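Local coordinates for lipid binding protein (Grifola frondosa, PDB 5H0Q) that probably binds membrane domains rich in sphingomyelin and cholesterol, which makes it a probe for them, at residues Glu50-Tyr55 with Glu191-Val196; Val57-Leu62 with Trp132-Asn137; Val61-Tyr66 with Thr100-Thr105; Ser80-Phe85 with Ala110-Ala115; Asp141-Val146 with Asn171-Asp176. All blocks are in the same frame, centred on the assembly; numbering follows the deposited sequence.

Contact 1: Glu50-Tyr55 with Glu191-Val196; sequences ELKAEY and ETTAYV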
# COMPACT_ATOMS: atom_id res chain seq x y z
N GLU A 50 13.46 -9.04 6.34
CA GLU A 50 13.90 -8.75 7.71
C GLU A 50 12.74 -8.88 8.68
O GLU A 50 12.87 -9.52 9.73
CB GLU A 50 14.45 -7.33 7.83
CG GLU A 50 15.72 -6.98 7.11
CD GLU A 50 15.99 -5.48 7.19
OE1 GLU A 50 16.50 -4.90 6.21
OE2 GLU A 50 15.66 -4.87 8.23
N LEU A 51 11.64 -8.18 8.39
CA LEU A 51 10.48 -8.18 9.27
C LEU A 51 9.92 -9.59 9.45
O LEU A 51 9.52 -9.96 10.56
CB LEU A 51 9.39 -7.24 8.72
CG LEU A 51 9.74 -5.76 8.77
CD1 LEU A 51 8.69 -4.95 8.01
CD2 LEU A 51 9.85 -5.28 10.21
N LYS A 52 9.86 -10.37 8.37
CA LYS A 52 9.35 -11.73 8.48
C LYS A 52 10.27 -12.59 9.34
O LYS A 52 9.81 -13.35 10.19
CB LYS A 52 9.18 -12.35 7.09
CG LYS A 52 8.84 -13.84 7.12
CD LYS A 52 8.44 -14.36 5.75
CE LYS A 52 8.09 -15.84 5.79
NZ LYS A 52 7.48 -16.30 4.51
N ALA A 53 11.59 -12.47 9.13
CA ALA A 53 12.52 -13.21 9.95
C ALA A 53 12.40 -12.81 11.41
O ALA A 53 12.46 -13.66 12.31
CB ALA A 53 13.95 -13.00 9.45
N GLU A 54 12.23 -11.52 11.68
CA GLU A 54 12.10 -11.04 13.06
C GLU A 54 10.79 -11.51 13.69
O GLU A 54 10.76 -11.84 14.88
CB GLU A 54 12.21 -9.52 13.08
CG GLU A 54 12.02 -8.87 14.44
CD GLU A 54 11.97 -7.36 14.35
OE1 GLU A 54 11.48 -6.83 13.33
OE2 GLU A 54 12.41 -6.69 15.31
N TYR A 55 9.71 -11.55 12.92
CA TYR A 55 8.43 -11.98 13.48
C TYR A 55 8.40 -13.50 13.69
O TYR A 55 7.98 -13.97 14.75
CB TYR A 55 7.28 -11.56 12.58
CG TYR A 55 5.94 -12.12 13.05
CD1 TYR A 55 5.33 -11.63 14.19
CD2 TYR A 55 5.31 -13.14 12.36
CE1 TYR A 55 4.13 -12.13 14.64
CE2 TYR A 55 4.10 -13.66 12.80
CZ TYR A 55 3.52 -13.14 13.94
OH TYR A 55 2.34 -13.65 14.41
N GLU A 191 -0.60 -17.29 2.33
CA GLU A 191 0.11 -18.03 3.37
C GLU A 191 -0.01 -17.26 4.68
O GLU A 191 -0.40 -16.08 4.70
CB GLU A 191 1.57 -18.25 2.98
CG GLU A 191 2.36 -16.99 2.70
CD GLU A 191 3.83 -17.27 2.40
OE1 GLU A 191 4.41 -18.16 3.06
OE2 GLU A 191 4.40 -16.61 1.51
N THR A 192 0.34 -17.95 5.77
CA THR A 192 0.17 -17.36 7.10
C THR A 192 1.03 -16.12 7.29
O THR A 192 0.61 -15.18 7.96
CB THR A 192 0.46 -18.39 8.20
OG1 THR A 192 1.79 -18.91 8.07
CG2 THR A 192 -0.54 -19.52 8.15
N THR A 193 2.25 -16.12 6.75
CA THR A 193 3.11 -14.94 6.81
C THR A 193 3.30 -14.47 5.37
O THR A 193 4.22 -14.90 4.68
CB THR A 193 4.44 -15.23 7.54
OG1 THR A 193 5.02 -16.44 7.05
CG2 THR A 193 4.19 -15.42 8.99
N ALA A 194 2.42 -13.57 4.93
CA ALA A 194 2.25 -13.28 3.51
C ALA A 194 2.88 -11.96 3.12
O ALA A 194 2.74 -10.96 3.83
CB ALA A 194 0.77 -13.26 3.14
N TYR A 195 3.56 -11.95 1.98
CA TYR A 195 4.00 -10.70 1.37
C TYR A 195 2.79 -10.04 0.73
O TYR A 195 2.01 -10.69 0.02
CB TYR A 195 5.07 -10.93 0.32
CG TYR A 195 6.48 -11.14 0.84
CD1 TYR A 195 7.57 -10.65 0.15
CD2 TYR A 195 6.70 -11.82 2.02
CE1 TYR A 195 8.86 -10.85 0.60
CE2 TYR A 195 7.99 -12.04 2.48
CZ TYR A 195 9.06 -11.54 1.78
OH TYR A 195 10.35 -11.74 2.23
N VAL A 196 2.66 -8.74 0.96
CA VAL A 196 1.59 -7.95 0.35
C VAL A 196 2.26 -6.79 -0.37
O VAL A 196 3.21 -6.21 0.15
CB VAL A 196 0.61 -7.44 1.42
CG1 VAL A 196 -0.41 -6.47 0.82
CG2 VAL A 196 -0.07 -8.59 2.06
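Lys52, near the C-terminal end of helix 41-55, stands over Thr193 at the start of strand 193-201, with Lys52 CA 7.2 Å from Thr193 CA. The helical segment runs almost antiparallel to the strand, at 164°, and the two short axes come within 10.1 Å of each other. This is a helix laid on the outer face of a beta-sheet, and two residues of the helix meet three of the other segment. Lys52 carries most of the contact. With CG anti to the backbone N (chi1 172°) and the rest of the chain extended, it reaches straight off the helix and crosses the threonine at about a right angle. Its CE lies 3.4 Å from Thr193 OG1, while CD comes to the edge of the Tyr195 ring, 4.0 Å from CE2. The ammonium goes on toward the carboxylate of Glu191 in the loop before the strand, but at 3.9 Å from NZ to OE1 this salt bridge is long, and no hydrogen bond joins the two segments. One turn further on, Tyr55 tucks its ring down against the sheet, where its hydroxyl is hydrogen-bonded to Val59 N, and Leu51 covers Leu62, Val101 and Ile103 nearby. Against the threonine the tyrosine offers its ring edge: CE2 touches the methyl CG2 of Thr193 at 4.2 Å, close to the ring plane.

Contact 2: Val57-Leu62 with Trp132-Asn137; sequences VGVCVL and WQNPWN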
# COMPACT_ATOMS: atom_id res chain seq x y z
N VAL A 57 7.09 -17.34 13.13
CA VAL A 57 5.93 -18.14 12.80
C VAL A 57 4.70 -17.55 13.47
O VAL A 57 4.70 -17.32 14.69
CB VAL A 57 6.14 -19.60 13.23
CG1 VAL A 57 4.86 -20.43 13.01
CG2 VAL A 57 7.30 -20.18 12.48
N GLY A 58 3.63 -17.35 12.70
CA GLY A 58 2.41 -16.83 13.26
C GLY A 58 1.47 -16.47 12.13
O GLY A 58 1.35 -17.25 11.18
N VAL A 59 0.77 -15.33 12.21
CA VAL A 59 0.02 -14.81 11.08
C VAL A 59 0.37 -13.34 10.98
O VAL A 59 0.28 -12.62 11.98
CB VAL A 59 -1.50 -14.97 11.24
CG1 VAL A 59 -2.23 -14.33 10.07
CG2 VAL A 59 -1.87 -16.43 11.34
N CYS A 60 0.81 -12.92 9.80
CA CYS A 60 1.11 -11.51 9.59
C CYS A 60 1.05 -11.19 8.11
O CYS A 60 0.92 -12.06 7.26
CB CYS A 60 2.49 -11.16 10.12
SG CYS A 60 3.86 -11.91 9.14
N VAL A 61 1.21 -9.90 7.83
CA VAL A 61 1.41 -9.44 6.47
C VAL A 61 2.64 -8.56 6.48
O VAL A 61 2.85 -7.77 7.40
CB VAL A 61 0.20 -8.68 5.89
CG1 VAL A 61 -0.96 -9.63 5.67
CG2 VAL A 61 -0.22 -7.49 6.80
N LEU A 62 3.45 -8.70 5.45
CA LEU A 62 4.67 -7.92 5.25
C LEU A 62 4.37 -7.02 4.05
O LEU A 62 4.41 -7.48 2.91
CB LEU A 62 5.89 -8.80 4.99
CG LEU A 62 6.47 -9.76 6.03
CD1 LEU A 62 6.37 -9.23 7.43
CD2 LEU A 62 5.79 -11.11 5.91
N TRP A 132 -5.99 -5.52 4.16
CA TRP A 132 -5.59 -6.91 4.12
C TRP A 132 -6.40 -7.67 5.14
O TRP A 132 -6.91 -7.11 6.12
CB TRP A 132 -4.08 -7.06 4.38
CG TRP A 132 -3.70 -6.46 5.72
CD1 TRP A 132 -3.69 -7.09 6.94
CD2 TRP A 132 -3.36 -5.10 5.97
NE1 TRP A 132 -3.33 -6.20 7.93
CE2 TRP A 132 -3.15 -4.97 7.36
CE3 TRP A 132 -3.22 -3.97 5.15
CZ2 TRP A 132 -2.79 -3.76 7.94
CZ3 TRP A 132 -2.84 -2.80 5.72
CH2 TRP A 132 -2.65 -2.69 7.10
N GLN A 133 -6.52 -8.97 4.91
CA GLN A 133 -7.23 -9.85 5.83
C GLN A 133 -6.60 -11.22 5.64
O GLN A 133 -6.78 -11.84 4.59
CB GLN A 133 -8.73 -9.85 5.56
CG GLN A 133 -9.56 -10.63 6.58
CD GLN A 133 -9.62 -12.12 6.31
OE1 GLN A 133 -9.10 -12.94 7.09
NE2 GLN A 133 -10.25 -12.50 5.20
N ASN A 134 -5.80 -11.64 6.62
CA ASN A 134 -5.04 -12.88 6.54
C ASN A 134 -5.50 -13.77 7.69
O ASN A 134 -5.16 -13.49 8.85
CB ASN A 134 -3.54 -12.60 6.63
CG ASN A 134 -2.72 -13.75 6.08
OD1 ASN A 134 -3.28 -14.64 5.43
ND2 ASN A 134 -1.40 -13.72 6.29
N PRO A 135 -6.29 -14.80 7.42
CA PRO A 135 -7.00 -15.50 8.50
C PRO A 135 -6.15 -16.54 9.21
O PRO A 135 -5.25 -17.15 8.64
CB PRO A 135 -8.15 -16.18 7.76
CG PRO A 135 -7.60 -16.47 6.43
CD PRO A 135 -6.68 -15.31 6.10
N TRP A 136 -6.50 -16.76 10.48
CA TRP A 136 -5.86 -17.83 11.24
C TRP A 136 -6.34 -19.19 10.77
O TRP A 136 -5.55 -20.15 10.73
CB TRP A 136 -6.15 -17.63 12.73
CG TRP A 136 -5.25 -18.44 13.65
CD1 TRP A 136 -4.00 -18.10 14.09
CD2 TRP A 136 -5.56 -19.69 14.23
NE1 TRP A 136 -3.52 -19.07 14.92
CE2 TRP A 136 -4.46 -20.06 15.02
CE3 TRP A 136 -6.66 -20.54 14.17
CZ2 TRP A 136 -4.42 -21.25 15.74
CZ3 TRP A 136 -6.63 -21.72 14.88
CH2 TRP A 136 -5.52 -22.06 15.66
N ASN A 137 -7.62 -19.30 10.40
CA ASN A 137 -8.18 -20.57 9.95
C ASN A 137 -7.90 -20.74 8.47
O ASN A 137 -8.49 -20.04 7.63
CB ASN A 137 -9.68 -20.62 10.25
CG ASN A 137 -10.33 -21.90 9.80
OD1 ASN A 137 -9.83 -22.59 8.91
ND2 ASN A 137 -11.46 -22.22 10.40
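Val61 lays its CG2 methyl over the five-membered ring of Trp132, 3.6 Å from the centroid and 15° off the ring normal, a clear CH-pi contact; the nearest ring atom to CG2 is CD1, at 3.5 Å. Trp132 CG stands between the backbone N and the carbonyl carbon (chi1 57°), which swings a face of the indole to that methyl. Val61 CG1 lies between the indole and Asn134, 4.0 Å from Asn134 CB. One bond crosses between the segments: Asn134 ND2 donates to Cys60 O at 3.0 Å. It is bent, 141° at the hydrogen, and although the oxygen lies in the amide plane, the nitrogen approaches from above the plane of the carbonyl. Val59 closes the contact at the other end, with CG1 3.3 Å from Asn134 O and CG2 3.9 Å from Trp136 CD1, the valine crossing the indole at about a right angle. Strands 60-68 and 126-134 belong to different sheets, so this is the interface inside a beta-sandwich: the short axes lie 7.7 Å apart, too far for backbone pairing, and side chains fill the space. The rotation of the asparagine amide is fixed by a second shell. Its OD1 takes hydrogen bonds from Ser142 OG and Arg138 NH1, and ND2 has a further acceptor in Glu191 O. Past the NE1 edge of the Trp132 indole lies His104, the rings edge-to-face, and Ser114 OG is weakly bonded to NE1.

Contact 3: Val61-Tyr66 with Thr100-Thr105; sequences VLVRVY and TVFIHT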
# COMPACT_ATOMS: atom_id res chain seq x y z
N VAL A 61 1.21 -9.90 7.83
CA VAL A 61 1.41 -9.44 6.47
C VAL A 61 2.64 -8.56 6.48
O VAL A 61 2.85 -7.77 7.40
CB VAL A 61 0.20 -8.68 5.89
CG1 VAL A 61 -0.96 -9.63 5.67
CG2 VAL A 61 -0.22 -7.49 6.80
N LEU A 62 3.45 -8.70 5.45
CA LEU A 62 4.67 -7.92 5.25
C LEU A 62 4.37 -7.02 4.05
O LEU A 62 4.41 -7.48 2.91
CB LEU A 62 5.89 -8.80 4.99
CG LEU A 62 6.47 -9.76 6.03
CD1 LEU A 62 6.37 -9.23 7.43
CD2 LEU A 62 5.79 -11.11 5.91
N VAL A 63 4.02 -5.77 4.31
CA VAL A 63 3.40 -4.91 3.31
C VAL A 63 4.44 -3.98 2.71
O VAL A 63 5.14 -3.28 3.45
CB VAL A 63 2.26 -4.06 3.89
CG1 VAL A 63 1.67 -3.18 2.80
CG2 VAL A 63 1.20 -4.95 4.50
N ARG A 64 4.55 -3.98 1.38
CA ARG A 64 5.32 -2.95 0.68
C ARG A 64 4.34 -2.12 -0.15
O ARG A 64 3.44 -2.66 -0.78
CB ARG A 64 6.42 -3.54 -0.18
CG ARG A 64 6.02 -4.42 -1.35
CD ARG A 64 7.27 -4.84 -2.15
NE ARG A 64 6.94 -5.56 -3.37
CZ ARG A 64 6.90 -6.87 -3.53
NH1 ARG A 64 7.24 -7.69 -2.54
NH2 ARG A 64 6.54 -7.36 -4.71
N VAL A 65 4.58 -0.81 -0.19
CA VAL A 65 3.69 0.15 -0.86
C VAL A 65 4.54 0.98 -1.79
O VAL A 65 5.52 1.59 -1.33
CB VAL A 65 3.01 1.07 0.17
CG1 VAL A 65 2.13 2.08 -0.54
CG2 VAL A 65 2.26 0.26 1.20
N TYR A 66 4.16 1.07 -3.07
CA TYR A 66 4.87 1.89 -4.05
C TYR A 66 3.93 2.98 -4.54
O TYR A 66 2.84 2.67 -5.04
CB TYR A 66 5.39 1.09 -5.25
CG TYR A 66 6.30 1.88 -6.14
CD1 TYR A 66 7.47 2.42 -5.65
CD2 TYR A 66 5.98 2.09 -7.49
CE1 TYR A 66 8.34 3.12 -6.48
CE2 TYR A 66 6.84 2.80 -8.31
CZ TYR A 66 7.99 3.32 -7.80
OH TYR A 66 8.87 4.00 -8.59
N THR A 100 7.23 2.41 0.97
CA THR A 100 7.35 2.15 2.39
C THR A 100 7.04 0.68 2.66
O THR A 100 6.43 -0.02 1.84
CB THR A 100 6.48 3.07 3.21
OG1 THR A 100 6.87 2.98 4.58
CG2 THR A 100 5.00 2.74 3.06
N VAL A 101 7.50 0.20 3.82
CA VAL A 101 7.34 -1.19 4.22
C VAL A 101 6.94 -1.21 5.68
O VAL A 101 7.50 -0.48 6.50
CB VAL A 101 8.63 -2.00 4.01
CG1 VAL A 101 8.45 -3.43 4.50
CG2 VAL A 101 9.02 -1.97 2.54
N PHE A 102 5.99 -2.08 6.02
CA PHE A 102 5.65 -2.27 7.42
C PHE A 102 5.09 -3.67 7.60
O PHE A 102 4.73 -4.36 6.64
CB PHE A 102 4.64 -1.21 7.89
CG PHE A 102 3.29 -1.26 7.18
CD1 PHE A 102 2.28 -2.08 7.64
CD2 PHE A 102 3.05 -0.48 6.07
CE1 PHE A 102 1.05 -2.13 6.99
CE2 PHE A 102 1.82 -0.51 5.43
CZ PHE A 102 0.82 -1.34 5.90
N ILE A 103 5.03 -4.09 8.86
CA ILE A 103 4.42 -5.36 9.22
C ILE A 103 3.13 -5.09 9.99
O ILE A 103 3.01 -4.12 10.73
CB ILE A 103 5.41 -6.24 10.03
CG1 ILE A 103 4.81 -7.62 10.29
CG2 ILE A 103 5.77 -5.60 11.35
CD1 ILE A 103 5.78 -8.61 10.91
N HIS A 104 2.18 -5.98 9.80
CA HIS A 104 1.00 -6.05 10.65
C HIS A 104 0.83 -7.51 11.04
O HIS A 104 0.91 -8.38 10.18
CB HIS A 104 -0.24 -5.53 9.91
CG HIS A 104 -1.39 -5.25 10.81
ND1 HIS A 104 -2.34 -6.20 11.13
CD2 HIS A 104 -1.77 -4.12 11.46
CE1 HIS A 104 -3.25 -5.66 11.92
NE2 HIS A 104 -2.92 -4.40 12.14
N THR A 105 0.61 -7.77 12.32
CA THR A 105 0.58 -9.14 12.81
C THR A 105 -0.68 -9.39 13.61
O THR A 105 -1.35 -8.47 14.07
CB THR A 105 1.77 -9.47 13.73
OG1 THR A 105 1.58 -8.87 15.02
CG2 THR A 105 3.05 -8.96 13.15
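Phe102 turns one ring face to Val63, whose CB sits 3.8 Å from the ring centroid, 17° off the normal, offset toward the rim. The ring owes this to CG standing between the backbone N and carbonyl carbon (chi1 63°), which folds it back over the neighbouring strand; both valine methyls flank its far end, and Val65 CG2 approaches obliquely. The other flat group belongs to His104, whose CB lies 3.7 Å from Val61 CG2 and whose ring goes on to meet Phe85 edge-to-face. Strands 60-68 and 99-105 are antiparallel neighbours in one sheet. Six backbone hydrogen bonds join the pairs Val61-His104, Val63-Phe102 and Val65-Thr100, as in Val63 N to Phe102 O at 2.8 Å. Those pairs face the sandwich interior. On the reverse face Leu62 CD1 touches Ile103 CD1 at 3.6 Å beneath helix 41-55, while Arg64 leads away to Gln48 and a salt bridge with Glu197. The interior row is thus apolar except near its ends, where Thr100 OG1 bonds Met1 O and both His104 nitrogens are engaged, NE2 with Ser80 OG and ND1 with Ser114 OG, which fixes the rotation of the imidazole in a buried place.

Contact 4: Ser80-Phe85 with Ala110-Ala115; sequences SFRGHF and AAVGSA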
# COMPACT_ATOMS: atom_id res chain seq x y z
N SER A 80 -6.50 -1.19 12.76
CA SER A 80 -6.41 -2.64 13.01
C SER A 80 -7.79 -3.19 13.28
O SER A 80 -8.43 -2.81 14.27
CB SER A 80 -5.52 -2.96 14.21
OG SER A 80 -4.19 -2.54 13.99
N PHE A 81 -8.24 -4.12 12.44
CA PHE A 81 -9.46 -4.84 12.73
C PHE A 81 -9.20 -6.08 13.57
O PHE A 81 -9.98 -6.39 14.48
CB PHE A 81 -10.17 -5.22 11.43
CG PHE A 81 -10.46 -4.06 10.53
CD1 PHE A 81 -11.29 -3.04 10.94
CD2 PHE A 81 -9.93 -4.00 9.25
CE1 PHE A 81 -11.57 -1.97 10.11
CE2 PHE A 81 -10.21 -2.94 8.41
CZ PHE A 81 -11.03 -1.93 8.85
N ARG A 82 -8.13 -6.81 13.25
CA ARG A 82 -7.64 -7.91 14.07
C ARG A 82 -6.13 -7.80 14.08
O ARG A 82 -5.53 -7.64 13.02
CB ARG A 82 -8.06 -9.27 13.49
CG ARG A 82 -9.53 -9.42 13.30
CD ARG A 82 -9.89 -10.75 12.67
NE ARG A 82 -11.32 -10.80 12.42
CZ ARG A 82 -11.89 -10.76 11.22
NH1 ARG A 82 -11.17 -10.71 10.12
NH2 ARG A 82 -13.21 -10.78 11.13
N GLY A 83 -5.52 -7.87 15.26
CA GLY A 83 -4.08 -7.77 15.36
C GLY A 83 -3.62 -6.35 15.59
O GLY A 83 -4.36 -5.51 16.11
N HIS A 84 -2.38 -6.08 15.21
CA HIS A 84 -1.77 -4.80 15.51
C HIS A 84 -0.60 -4.57 14.57
O HIS A 84 -0.05 -5.51 13.98
CB HIS A 84 -1.34 -4.70 16.98
CG HIS A 84 -0.23 -5.63 17.36
ND1 HIS A 84 -0.43 -6.98 17.60
CD2 HIS A 84 1.08 -5.41 17.58
CE1 HIS A 84 0.71 -7.54 17.93
NE2 HIS A 84 1.65 -6.61 17.93
N PHE A 85 -0.25 -3.30 14.42
CA PHE A 85 0.91 -2.90 13.65
C PHE A 85 2.19 -3.21 14.41
O PHE A 85 2.20 -3.36 15.64
CB PHE A 85 0.84 -1.41 13.33
CG PHE A 85 -0.19 -1.07 12.29
CD1 PHE A 85 0.14 -1.10 10.95
CD2 PHE A 85 -1.50 -0.77 12.64
CE1 PHE A 85 -0.80 -0.81 9.97
CE2 PHE A 85 -2.46 -0.49 11.67
CZ PHE A 85 -2.11 -0.50 10.34
N ALA A 110 -2.75 -15.20 20.14
CA ALA A 110 -4.14 -15.40 19.81
C ALA A 110 -4.30 -16.29 18.60
O ALA A 110 -3.57 -16.18 17.62
CB ALA A 110 -4.82 -14.05 19.55
N ALA A 111 -5.34 -17.12 18.65
CA ALA A 111 -5.79 -17.91 17.51
C ALA A 111 -6.71 -17.07 16.61
O ALA A 111 -7.86 -17.42 16.33
CB ALA A 111 -6.48 -19.16 18.01
N VAL A 112 -6.16 -15.96 16.16
CA VAL A 112 -6.85 -14.98 15.34
C VAL A 112 -5.83 -14.49 14.33
O VAL A 112 -4.62 -14.58 14.55
CB VAL A 112 -7.40 -13.83 16.20
CG1 VAL A 112 -8.08 -12.78 15.35
CG2 VAL A 112 -8.35 -14.38 17.26
N GLY A 113 -6.32 -13.96 13.20
CA GLY A 113 -5.45 -13.52 12.12
C GLY A 113 -5.12 -12.05 12.16
O GLY A 113 -5.24 -11.37 13.18
N SER A 114 -4.66 -11.55 11.01
CA SER A 114 -4.23 -10.17 10.83
C SER A 114 -5.19 -9.52 9.84
O SER A 114 -5.36 -10.02 8.72
CB SER A 114 -2.80 -10.10 10.30
OG SER A 114 -2.54 -8.87 9.68
N ALA A 115 -5.82 -8.41 10.25
CA ALA A 115 -6.74 -7.69 9.38
C ALA A 115 -6.65 -6.20 9.68
O ALA A 115 -6.72 -5.81 10.85
CB ALA A 115 -8.17 -8.19 9.56
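Phe81 and Arg82 both face Ala115, a classic beta bulge, and their two N-H groups converge on one oxygen. Phe81 N reaches Ala115 O at 2.8 Å with a bent angle of 138°; Arg82 N reaches the same atom at 3.0 Å and almost straight, 170°. Both come from the same face of the carbonyl plane. In return Ala115 N donates to Arg82 O at 2.9 Å. This is the tight part of the contact: the CB of Ala115 is wedged between the Phe81 CB, 4.0 Å away, and the arginine chain. The bulge pairs the end of strand 73-80, past its corner, with the start of strand 114-121. Gly83 follows with a positive phi, where a side chain would jam against the carbonyl of the residue before it. Residues 110-112 swing out toward solvent. Gly113 O still lies 3.5 Å from Arg82 CB, and Val112 CG1 reaches Arg82 CD at 3.8 Å, the two side chains crossing at about a right angle. With CG opposite the carbonyl carbon (chi1 -57°), the arginine runs extended past the valine to a salt bridge from NH2 to Asp168, while the Phe81 ring packs on Leu164 and Leu167 of helix 160-169. A single doubly gripped carbonyl therefore absorbs the extra residue of the bulge, and the guanidinium ties the corner to helix 160-169 by charge.

Contact 5: Asp141-Val146 with Asn171-Asp176; sequences DSQVLV and NGQNSD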
# COMPACT_ATOMS: atom_id res chain seq x y z
N ASP A 141 -8.56 -18.22 2.57
CA ASP A 141 -7.38 -17.72 1.90
C ASP A 141 -7.04 -16.32 2.38
O ASP A 141 -7.92 -15.56 2.83
CB ASP A 141 -7.58 -17.68 0.39
CG ASP A 141 -8.05 -19.00 -0.16
OD1 ASP A 141 -7.62 -20.04 0.37
OD2 ASP A 141 -8.84 -18.98 -1.13
N SER A 142 -5.76 -15.97 2.24
CA SER A 142 -5.33 -14.59 2.39
C SER A 142 -6.05 -13.70 1.39
O SER A 142 -6.26 -14.08 0.23
CB SER A 142 -3.84 -14.47 2.17
OG SER A 142 -3.12 -15.43 2.95
N GLN A 143 -6.39 -12.48 1.84
CA GLN A 143 -7.17 -11.53 1.05
C GLN A 143 -6.52 -10.16 1.04
O GLN A 143 -5.86 -9.76 2.01
CB GLN A 143 -8.61 -11.39 1.59
CG GLN A 143 -9.40 -12.71 1.63
CD GLN A 143 -9.59 -13.32 0.25
OE1 GLN A 143 -9.79 -12.60 -0.73
NE2 GLN A 143 -9.54 -14.64 0.18
N VAL A 144 -6.76 -9.41 -0.04
CA VAL A 144 -6.27 -8.04 -0.19
C VAL A 144 -7.36 -7.24 -0.90
O VAL A 144 -8.13 -7.79 -1.69
CB VAL A 144 -4.94 -7.99 -0.96
CG1 VAL A 144 -5.14 -8.45 -2.38
CG2 VAL A 144 -4.32 -6.63 -0.90
N LEU A 145 -7.41 -5.93 -0.61
CA LEU A 145 -8.47 -5.09 -1.15
C LEU A 145 -7.99 -3.66 -1.28
O LEU A 145 -7.47 -3.09 -0.31
CB LEU A 145 -9.69 -5.11 -0.23
CG LEU A 145 -10.88 -4.24 -0.66
CD1 LEU A 145 -11.51 -4.84 -1.88
CD2 LEU A 145 -11.84 -4.11 0.49
N VAL A 146 -8.18 -3.06 -2.46
CA VAL A 146 -7.92 -1.64 -2.63
C VAL A 146 -9.20 -0.98 -3.14
O VAL A 146 -9.97 -1.58 -3.88
CB VAL A 146 -6.75 -1.34 -3.59
CG1 VAL A 146 -5.45 -1.82 -2.99
CG2 VAL A 146 -7.00 -1.99 -4.94
N ASN A 171 -12.69 -12.70 -2.28
CA ASN A 171 -12.32 -13.99 -2.87
C ASN A 171 -11.27 -13.76 -3.95
O ASN A 171 -11.49 -14.01 -5.13
CB ASN A 171 -13.53 -14.72 -3.43
CG ASN A 171 -13.17 -16.09 -4.00
OD1 ASN A 171 -12.20 -16.72 -3.58
ND2 ASN A 171 -13.95 -16.55 -4.98
N GLY A 172 -10.10 -13.26 -3.54
CA GLY A 172 -9.02 -13.05 -4.47
C GLY A 172 -7.76 -12.54 -3.81
O GLY A 172 -7.83 -11.77 -2.85
N GLN A 173 -6.60 -12.95 -4.32
CA GLN A 173 -5.32 -12.49 -3.82
C GLN A 173 -4.79 -11.32 -4.65
O GLN A 173 -3.63 -10.94 -4.49
CB GLN A 173 -4.32 -13.65 -3.81
CG GLN A 173 -4.68 -14.75 -2.78
CD GLN A 173 -6.00 -15.43 -3.06
OE1 GLN A 173 -6.17 -16.05 -4.10
NE2 GLN A 173 -6.92 -15.35 -2.11
N ASN A 174 -5.62 -10.74 -5.51
CA ASN A 174 -5.34 -9.50 -6.22
C ASN A 174 -6.58 -8.62 -6.07
O ASN A 174 -7.69 -9.11 -5.87
CB ASN A 174 -5.04 -9.73 -7.71
CG ASN A 174 -3.71 -10.44 -7.95
OD1 ASN A 174 -2.64 -9.84 -7.84
ND2 ASN A 174 -3.78 -11.72 -8.30
N SER A 175 -6.37 -7.31 -6.18
CA SER A 175 -7.47 -6.36 -6.12
C SER A 175 -7.08 -5.16 -6.95
O SER A 175 -5.92 -4.76 -6.94
CB SER A 175 -7.77 -5.94 -4.67
OG SER A 175 -8.81 -4.96 -4.62
N ASP A 176 -8.06 -4.59 -7.67
CA ASP A 176 -7.81 -3.44 -8.53
C ASP A 176 -8.96 -2.45 -8.39
O ASP A 176 -10.12 -2.83 -8.25
CB ASP A 176 -7.66 -3.85 -10.01
CG ASP A 176 -6.39 -4.63 -10.26
OD1 ASP A 176 -5.32 -4.00 -10.42
OD2 ASP A 176 -6.45 -5.87 -10.31
O HOH W 1 -9.77 -16.64 -2.12
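Val146 and Ser175 meet where strands 143-150 and 174-179 run parallel, 9° between the short segments and 5.7 Å between their axes. The two are outer strands of different sheets, so here a margin of the beta-sandwich is closed, and side chains reaching to backbone do the joining in place of strand pairing. Ser175 OG, swung opposite the residue's own N (chi1 177°), points across and accepts from Val146 N at 2.9 Å. Further back, the Gln173 chain bends at chi2 and brings NE2 to Ser142 O, a short and nearly straight bond of 2.7 Å with the oxygen in the amide plane. Gln143 answers from the other side: its OE1 takes Gly172 N in the carbonyl plane, on a lone pair, at 2.9 Å, and is also bonded to His170 ND1. The two glutamine side chains cross obliquely, their amide planes 76° apart. Between these polar grips Val144 CG1 rests on the backbone of Gln173, 3.6 Å from its O, and Val144 N is buried without a partner. Leu145 faces away, onto helix 160-169. Near Asp141 and Asn171 one water gathers four side chains. It accepts from Gln143 NE2 and Gln173 NE2 and donates to a carboxylate oxygen, Asp141 OD2, at 2.7 Å and to an amide oxygen, Asn171 OD1, at 2.8 Å.

In the fold
Contacts 2 and 3 form the buried core and share Val61 and Leu62: contact 3 pairs strand 60-68 with its neighbour by backbone hydrogen bonds, whereas contact 2 joins the same strand to the opposite sheet through side chains. Contact 1 lies at the surface, where helix 41-55 covers the reverse face, and offers a long salt bridge and no hydrogen bond. Its strand 193-201 is the other neighbour of strand 60-68, so contacts 1 to 3 share one sheet. Contacts 4 and 5 are partly buried; a backbone bulge dominates the former, amides and a water the latter. His104 connects contact 3 to contact 4.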